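Alpha-actinin-like protein 1 (Schizosaccharomyces pombe, PDB 5BVR) binds actin filaments through an actin-binding domain made of two calponin homology domains and takes part in forming and organising the actin ring during cytokinesis and septation. Local coordinates at residues D34-L39 against G99-I104; N73-L78 against I91-I96. One frame throughout, in Å; residues are numbered along the deposited sequence.

Both contacts lie in the first calponin homology domain of the actin-binding part of this alpha-actinin, their centres about 12 Å apart. Along the chain the order is 34-39, 73-78, 91-96 and 99-104, so both segments of contact 2 fall between the two halves of contact 1. The short helix 93-97 of contact 2 is followed, after a short turn through G99 and N100, by helix 101-117, whose start belongs to contact 1, and the loop 34-39 also bridges to contact 2: L39 O lies 3.7 Å from I96 CG2. Segments 91-96 and 99-104 both belong to the actin-binding region; contact 1 packs its 99-104 part against the loop before helix 43-53, and contact 2 packs its 91-96 part against helix 67-83.

Contact 1. Residues D34-L39 against G99-I104; sequences DLRKDL and GNLKLI
In the first calponin homology domain, the loop that brings L35 and R36 up to L101 and I104 turns back on D34 O, which accepts from both D38 N (2.8 Å) and K37 N. An Asx turn tightens it: R36 N donates to D34 OD1 at 2.9 Å, arriving from above the carboxylate plane (48° out of it). D38 OD2 fastens the start of the loop by accepting from D34 N and from F33 N. Across the contact no hydrogen bond joins the two segments; the evidence is for van der Waals packing at a helix junction. G99 is the C-prime residue of a Schellman motif, with G99 N bonded to I96 O and N100 N to D95 O, and N100 then N-caps the next helix through its OD1. R36 O sits 3.2 Å from G99 CA, a place where a side chain would collide and where the positive phi of 72° also suits glycine. L101 has CG trans to its own N (chi1 -177°), which spreads its methyls over the loop: CD1 meets L35 CB at 4.0 Å, while CD2 lies at the guanidinium edge of R36, in plane, 3.7 Å from NE. R36 runs extended from CG to NE past this leucine. Deeper in, I104 divides its branches, CG2 reaching L39 CD1 at 3.8 Å and CD1 resting 3.4 Å from L35 O.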
ATOM      1  N   ASP A  34      -5.091 -10.747  11.228  1.00 21.96           N
ATOM      2  CA  ASP A  34      -3.859 -10.815  12.003  1.00 23.80           C
ATOM      3  C   ASP A  34      -2.772 -11.484  11.183  1.00 25.48           C
ATOM      4  O   ASP A  34      -2.787 -12.708  10.985  1.00 24.81           O
ATOM      5  CB  ASP A  34      -4.108 -11.601  13.299  1.00 24.90           C
ATOM      6  CG  ASP A  34      -2.911 -11.587  14.245  1.00 37.11           C
ATOM      7  OD1 ASP A  34      -1.821 -11.118  13.855  1.00 32.67           O
ATOM      8  OD2 ASP A  34      -3.067 -12.074  15.389  1.00 42.23           O
ATOM      9  N   LEU A  35      -1.834 -10.680  10.689  1.00 25.78           N
ATOM     10  CA  LEU A  35      -0.761 -11.208   9.855  1.00 23.75           C
ATOM     11  C   LEU A  35       0.147 -12.194  10.580  1.00 25.83           C
ATOM     12  O   LEU A  35       0.901 -12.907   9.925  1.00 30.53           O
ATOM     13  CB  LEU A  35       0.073 -10.064   9.278  1.00 23.93           C
ATOM     14  CG  LEU A  35      -0.580  -9.314   8.116  1.00 22.35           C
ATOM     15  CD1 LEU A  35       0.224  -8.054   7.815  1.00 25.39           C
ATOM     16  CD2 LEU A  35      -0.675 -10.201   6.887  1.00 26.18           C
ATOM     17  N   ARG A  36       0.072 -12.256  11.902  1.00 33.82           N
ATOM     18  CA  ARG A  36       0.859 -13.240  12.644  1.00 34.25           C
ATOM     19  C   ARG A  36       0.340 -14.646  12.423  1.00 40.34           C
ATOM     20  O   ARG A  36       1.102 -15.612  12.506  1.00 45.06           O
ATOM     21  CB  ARG A  36       0.844 -12.953  14.144  1.00 37.90           C
ATOM     22  CG  ARG A  36       1.624 -11.737  14.538  1.00 43.52           C
ATOM     23  CD  ARG A  36       1.588 -11.508  16.040  1.00 52.81           C
ATOM     24  NE  ARG A  36       2.324 -10.298  16.399  1.00 64.08           N
ATOM     25  CZ  ARG A  36       2.325  -9.737  17.604  1.00 69.43           C
ATOM     26  NH1 ARG A  36       1.626 -10.271  18.601  1.00 73.56           N
ATOM     27  NH2 ARG A  36       3.032  -8.633  17.813  1.00 64.21           N
ATOM     28  N   LYS A  37      -0.954 -14.762  12.152  1.00 27.10           N
ATOM     29  CA  LYS A  37      -1.600 -16.066  12.125  1.00 24.41           C
ATOM     30  C   LYS A  37      -2.249 -16.398  10.794  1.00 22.99           C
ATOM     31  O   LYS A  37      -2.261 -17.557  10.382  1.00 26.91           O
ATOM     32  CB  LYS A  37      -2.678 -16.139  13.218  1.00 38.62           C
ATOM     33  CG  LYS A  37      -2.147 -16.077  14.639  1.00 47.14           C
ATOM     34  CD  LYS A  37      -1.407 -17.350  15.026  1.00 47.23           C
ATOM     35  CE  LYS A  37      -0.804 -17.243  16.428  1.00 53.28           C
ATOM     36  NZ  LYS A  37       0.170 -16.106  16.539  1.00 58.95           N
ATOM     37  N   ASP A  38      -2.781 -15.386  10.111  1.00 23.12           N
ATOM     38  CA  ASP A  38      -3.730 -15.655   9.026  1.00 22.01           C
ATOM     39  C   ASP A  38      -3.085 -16.072   7.702  1.00 24.56           C
ATOM     40  O   ASP A  38      -3.787 -16.474   6.780  1.00 26.13           O
ATOM     41  CB  ASP A  38      -4.662 -14.463   8.793  1.00 21.70           C
ATOM     42  CG  ASP A  38      -5.567 -14.183   9.989  1.00 26.17           C
ATOM     43  OD1 ASP A  38      -5.688 -15.047  10.883  1.00 34.53           O
ATOM     44  OD2 ASP A  38      -6.160 -13.095  10.030  1.00 29.88           O
ATOM     45  N   LEU A  39      -1.765 -15.975   7.598  1.00 19.84           N
ATOM     46  CA  LEU A  39      -1.060 -16.431   6.400  1.00 20.42           C
ATOM     47  C   LEU A  39      -0.406 -17.790   6.596  1.00 19.49           C
ATOM     48  O   LEU A  39       0.203 -18.302   5.672  1.00 19.79           O
ATOM     49  CB  LEU A  39       0.036 -15.455   5.994  1.00 20.63           C
ATOM     50  CG  LEU A  39      -0.389 -13.999   5.818  1.00 20.79           C
ATOM     51  CD1 LEU A  39       0.786 -13.178   5.288  1.00 22.08           C
ATOM     52  CD2 LEU A  39      -1.579 -13.870   4.919  1.00 21.33           C
ATOM     53  N   GLY A  99       4.628 -17.631  11.812  1.00 19.65           N
ATOM     54  CA  GLY A  99       4.189 -16.286  12.145  1.00 22.15           C
ATOM     55  C   GLY A  99       5.262 -15.312  12.570  1.00 21.85           C
ATOM     56  O   GLY A  99       5.046 -14.528  13.496  1.00 22.96           O
ATOM     57  N   ASN A 100       6.412 -15.348  11.916  1.00 18.95           N
ATOM     58  CA  ASN A 100       7.442 -14.343  12.139  1.00 18.73           C
ATOM     59  C   ASN A 100       6.963 -13.022  11.526  1.00 18.39           C
ATOM     60  O   ASN A 100       7.091 -12.806  10.321  1.00 18.20           O
ATOM     61  CB  ASN A 100       8.765 -14.785  11.523  1.00 18.60           C
ATOM     62  CG  ASN A 100       9.918 -13.861  11.885  1.00 20.06           C
ATOM     63  OD1 ASN A 100       9.790 -12.631  11.879  1.00 20.94           O
ATOM     64  ND2 ASN A 100      11.053 -14.461  12.239  1.00 22.45           N
ATOM     65  N   LEU A 101       6.390 -12.151  12.353  1.00 18.86           N
ATOM     66  CA  LEU A 101       5.773 -10.919  11.861  1.00 18.62           C
ATOM     67  C   LEU A 101       6.778 -10.022  11.138  1.00 17.06           C
ATOM     68  O   LEU A 101       6.464  -9.461  10.086  1.00 17.13           O
ATOM     69  CB  LEU A 101       5.072 -10.172  12.997  1.00 18.84           C
ATOM     70  CG  LEU A 101       4.344  -8.909  12.530  1.00 22.53           C
ATOM     71  CD1 LEU A 101       3.208  -9.195  11.547  1.00 22.19           C
ATOM     72  CD2 LEU A 101       3.833  -8.206  13.761  1.00 24.09           C
ATOM     73  N   LYS A 102       7.991  -9.875  11.656  1.00 20.09           N
ATOM     74  CA  LYS A 102       8.981  -9.032  10.992  1.00 20.07           C
ATOM     75  C   LYS A 102       9.227  -9.493   9.557  1.00 18.77           C
ATOM     76  O   LYS A 102       9.231  -8.689   8.613  1.00 17.69           O
ATOM     77  CB  LYS A 102      10.300  -9.048  11.760  1.00 23.32           C
ATOM     78  CG  LYS A 102      11.366  -8.143  11.158  1.00 25.17           C
ATOM     79  CD  LYS A 102      12.710  -8.403  11.810  1.00 37.88           C
ATOM     80  CE  LYS A 102      13.788  -7.523  11.222  1.00 45.88           C
ATOM     81  NZ  LYS A 102      13.550  -6.093  11.546  1.00 55.75           N
ATOM     82  N   LEU A 103       9.405 -10.799   9.389  1.00 18.09           N
ATOM     83  CA  LEU A 103       9.717 -11.324   8.064  1.00 18.56           C
ATOM     84  C   LEU A 103       8.491 -11.280   7.175  1.00 17.78           C
ATOM     85  O   LEU A 103       8.601 -11.011   5.991  1.00 16.71           O
ATOM     86  CB  LEU A 103      10.284 -12.739   8.165  1.00 17.90           C
ATOM     87  CG  LEU A 103      11.635 -12.829   8.881  1.00 21.38           C
ATOM     88  CD1 LEU A 103      12.123 -14.277   8.895  1.00 21.96           C
ATOM     89  CD2 LEU A 103      12.669 -11.945   8.220  1.00 27.77           C
ATOM     90  N   ILE A 104       7.318 -11.479   7.752  1.00 16.52           N
ATOM     91  CA  ILE A 104       6.075 -11.381   7.006  1.00 15.76           C
ATOM     92  C   ILE A 104       5.860  -9.958   6.470  1.00 17.74           C
ATOM     93  O   ILE A 104       5.530  -9.788   5.304  1.00 16.37           O
ATOM     94  CB  ILE A 104       4.887 -11.858   7.858  1.00 16.27           C
ATOM     95  CG1 ILE A 104       4.913 -13.396   7.966  1.00 18.03           C
ATOM     96  CG2 ILE A 104       3.573 -11.407   7.232  1.00 18.85           C
ATOM     97  CD1 ILE A 104       3.997 -13.950   9.028  1.00 18.39           C
TER

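Contact 2. Residues N73-L78 against I91-I96; sequences NVNKAL and IGPADI
Every side-chain carbon of I96 meets V74 of helix 67-83, and its CD1 meets L78 as well. Its CB is 3.8 Å from V74 CG1, and the CG2 branch faces V74 CG2 at 4.1 Å. Along the longer branch, CG1 also borders V74 CG1, and the terminal CD1 packs against two methyls at once, V74 CG1 at 3.5 Å and L78 CD2 at 3.7 Å, the latter tip to tip. In I96, CG1 stands anti to the carbonyl carbon (chi1 -61°) and the chain then runs extended, which carries CD1 to both methyls. A glycine here would probably leave V74 CG1 and L78 CD2 without their shared partner and open a hole between the two helices. P93 adds to the same patch: V74 CG1 lies 3.6 Å from P93 CA, L78 CD1 is 3.6 Å from P93 N, and N75 runs alongside the ring, its OD1 3.8 Å from P93 CG. The turn leading into helix 93-97 is secured by G92 N, which donates to D95 OD2 on the anti side. Helix 101-117 also packs here, its L107 touching both L78 and I96, while A77 of helix 67-83 packs on L45 and L49 of helix 43-53.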
ATOM      1  N   ASN A  73       2.289 -25.253   0.736  1.00 18.20           N
ATOM      2  CA  ASN A  73       1.608 -24.073   0.204  1.00 17.14           C
ATOM      3  C   ASN A  73       2.504 -22.854   0.253  1.00 17.25           C
ATOM      4  O   ASN A  73       2.635 -22.134  -0.730  1.00 17.55           O
ATOM      5  CB  ASN A  73       0.298 -23.751   0.941  1.00 18.44           C
ATOM      6  CG  ASN A  73      -0.835 -24.717   0.606  1.00 19.35           C
ATOM      7  OD1 ASN A  73      -0.742 -25.521  -0.323  1.00 20.72           O
ATOM      8  ND2 ASN A  73      -1.920 -24.607   1.345  1.00 21.89           N
ATOM      9  N   VAL A  74       3.137 -22.620   1.393  1.00 16.92           N
ATOM     10  CA  VAL A  74       3.955 -21.437   1.506  1.00 15.84           C
ATOM     11  C   VAL A  74       5.156 -21.517   0.553  1.00 16.27           C
ATOM     12  O   VAL A  74       5.536 -20.515  -0.066  1.00 16.62           O
ATOM     13  CB  VAL A  74       4.407 -21.221   2.962  1.00 16.05           C
ATOM     14  CG1 VAL A  74       5.395 -20.092   3.040  1.00 15.51           C
ATOM     15  CG2 VAL A  74       3.223 -20.910   3.843  1.00 17.70           C
ATOM     16  N   ASN A  75       5.750 -22.703   0.445  1.00 17.77           N
ATOM     17  CA  ASN A  75       6.885 -22.893  -0.435  1.00 16.72           C
ATOM     18  C   ASN A  75       6.475 -22.603  -1.890  1.00 19.38           C
ATOM     19  O   ASN A  75       7.231 -21.987  -2.632  1.00 19.49           O
ATOM     20  CB  ASN A  75       7.449 -24.304  -0.281  1.00 19.64           C
ATOM     21  CG  ASN A  75       8.706 -24.526  -1.084  1.00 26.41           C
ATOM     22  OD1 ASN A  75       9.740 -23.918  -0.825  1.00 33.54           O
ATOM     23  ND2 ASN A  75       8.628 -25.415  -2.062  1.00 29.18           N
ATOM     24  N   LYS A  76       5.271 -23.024  -2.275  1.00 18.21           N
ATOM     25  CA  LYS A  76       4.744 -22.699  -3.607  1.00 18.62           C
ATOM     26  C   LYS A  76       4.729 -21.188  -3.830  1.00 19.12           C
ATOM     27  O   LYS A  76       5.177 -20.695  -4.864  1.00 20.21           O
ATOM     28  CB  LYS A  76       3.329 -23.272  -3.761  1.00 17.45           C
ATOM     29  CG  LYS A  76       2.668 -22.989  -5.076  1.00 22.02           C
ATOM     30  CD  LYS A  76       1.308 -23.656  -5.104  1.00 30.32           C
ATOM     31  CE  LYS A  76       0.525 -23.291  -6.327  1.00 38.55           C
ATOM     32  NZ  LYS A  76       1.073 -24.018  -7.499  1.00 46.86           N
ATOM     33  N   ALA A  77       4.225 -20.454  -2.846  1.00 17.08           N
ATOM     34  CA  ALA A  77       4.178 -18.999  -2.937  1.00 16.08           C
ATOM     35  C   ALA A  77       5.569 -18.400  -3.061  1.00 17.91           C
ATOM     36  O   ALA A  77       5.796 -17.518  -3.889  1.00 17.52           O
ATOM     37  CB  ALA A  77       3.478 -18.434  -1.732  1.00 17.28           C
ATOM     38  N   LEU A  78       6.484 -18.848  -2.207  1.00 16.27           N
ATOM     39  CA  LEU A  78       7.825 -18.283  -2.199  1.00 18.31           C
ATOM     40  C   LEU A  78       8.533 -18.584  -3.504  1.00 18.18           C
ATOM     41  O   LEU A  78       9.228 -17.717  -4.039  1.00 19.02           O
ATOM     42  CB  LEU A  78       8.627 -18.779  -0.990  1.00 19.50           C
ATOM     43  CG  LEU A  78       8.066 -18.428   0.390  1.00 17.64           C
ATOM     44  CD1 LEU A  78       9.010 -18.912   1.475  1.00 21.67           C
ATOM     45  CD2 LEU A  78       7.824 -16.951   0.536  1.00 20.73           C
ATOM     46  N   ILE A  91      14.168 -15.445   4.226  1.00 28.74           N
ATOM     47  CA  ILE A  91      12.846 -15.956   4.581  1.00 23.44           C
ATOM     48  C   ILE A  91      12.637 -17.351   4.000  1.00 25.04           C
ATOM     49  O   ILE A  91      12.974 -17.617   2.850  1.00 29.85           O
ATOM     50  CB  ILE A  91      11.701 -15.004   4.150  1.00 28.72           C
ATOM     51  CG1 ILE A  91      10.397 -15.396   4.850  1.00 30.23           C
ATOM     52  CG2 ILE A  91      11.560 -14.962   2.638  1.00 40.36           C
ATOM     53  CD1 ILE A  91       9.314 -14.341   4.779  1.00 31.03           C
ATOM     54  N   GLY A  92      12.081 -18.248   4.804  1.00 21.50           N
ATOM     55  CA  GLY A  92      11.768 -19.583   4.336  1.00 23.74           C
ATOM     56  C   GLY A  92      10.359 -19.902   4.767  1.00 19.10           C
ATOM     57  O   GLY A  92       9.759 -19.151   5.516  1.00 18.40           O
ATOM     58  N   PRO A  93       9.815 -21.018   4.286  1.00 18.30           N
ATOM     59  CA  PRO A  93       8.408 -21.338   4.552  1.00 18.61           C
ATOM     60  C   PRO A  93       8.027 -21.374   6.032  1.00 19.18           C
ATOM     61  O   PRO A  93       6.934 -20.932   6.378  1.00 19.42           O
ATOM     62  CB  PRO A  93       8.243 -22.712   3.902  1.00 20.86           C
ATOM     63  CG  PRO A  93       9.204 -22.660   2.773  1.00 22.49           C
ATOM     64  CD  PRO A  93      10.413 -21.951   3.313  1.00 22.09           C
ATOM     65  N   ALA A  94       8.897 -21.914   6.879  1.00 18.81           N
ATOM     66  CA  ALA A  94       8.571 -22.029   8.291  1.00 18.01           C
ATOM     67  C   ALA A  94       8.441 -20.653   8.945  1.00 17.08           C
ATOM     68  O   ALA A  94       7.684 -20.495   9.914  1.00 18.74           O
ATOM     69  CB  ALA A  94       9.611 -22.887   9.030  1.00 18.21           C
ATOM     70  N   ASP A  95       9.134 -19.648   8.411  1.00 19.55           N
ATOM     71  CA  ASP A  95       9.018 -18.303   8.966  1.00 18.80           C
ATOM     72  C   ASP A  95       7.595 -17.779   8.827  1.00 19.12           C
ATOM     73  O   ASP A  95       7.103 -17.006   9.664  1.00 20.71           O
ATOM     74  CB  ASP A  95       9.987 -17.354   8.273  1.00 18.19           C
ATOM     75  CG  ASP A  95      11.441 -17.728   8.504  1.00 19.76           C
ATOM     76  OD1 ASP A  95      11.808 -18.011   9.676  1.00 22.79           O
ATOM     77  OD2 ASP A  95      12.211 -17.740   7.523  1.00 24.08           O
ATOM     78  N   ILE A  96       6.931 -18.171   7.741  1.00 18.07           N
ATOM     79  CA  ILE A  96       5.557 -17.765   7.505  1.00 17.46           C
ATOM     80  C   ILE A  96       4.590 -18.662   8.281  1.00 18.39           C
ATOM     81  O   ILE A  96       3.692 -18.170   8.959  1.00 18.68           O
ATOM     82  CB  ILE A  96       5.234 -17.710   5.990  1.00 18.18           C
ATOM     83  CG1 ILE A  96       6.154 -16.679   5.310  1.00 26.06           C
ATOM     84  CG2 ILE A  96       3.789 -17.364   5.767  1.00 18.57           C
ATOM     85  CD1 ILE A  96       6.155 -16.740   3.812  1.00 34.43           C
TER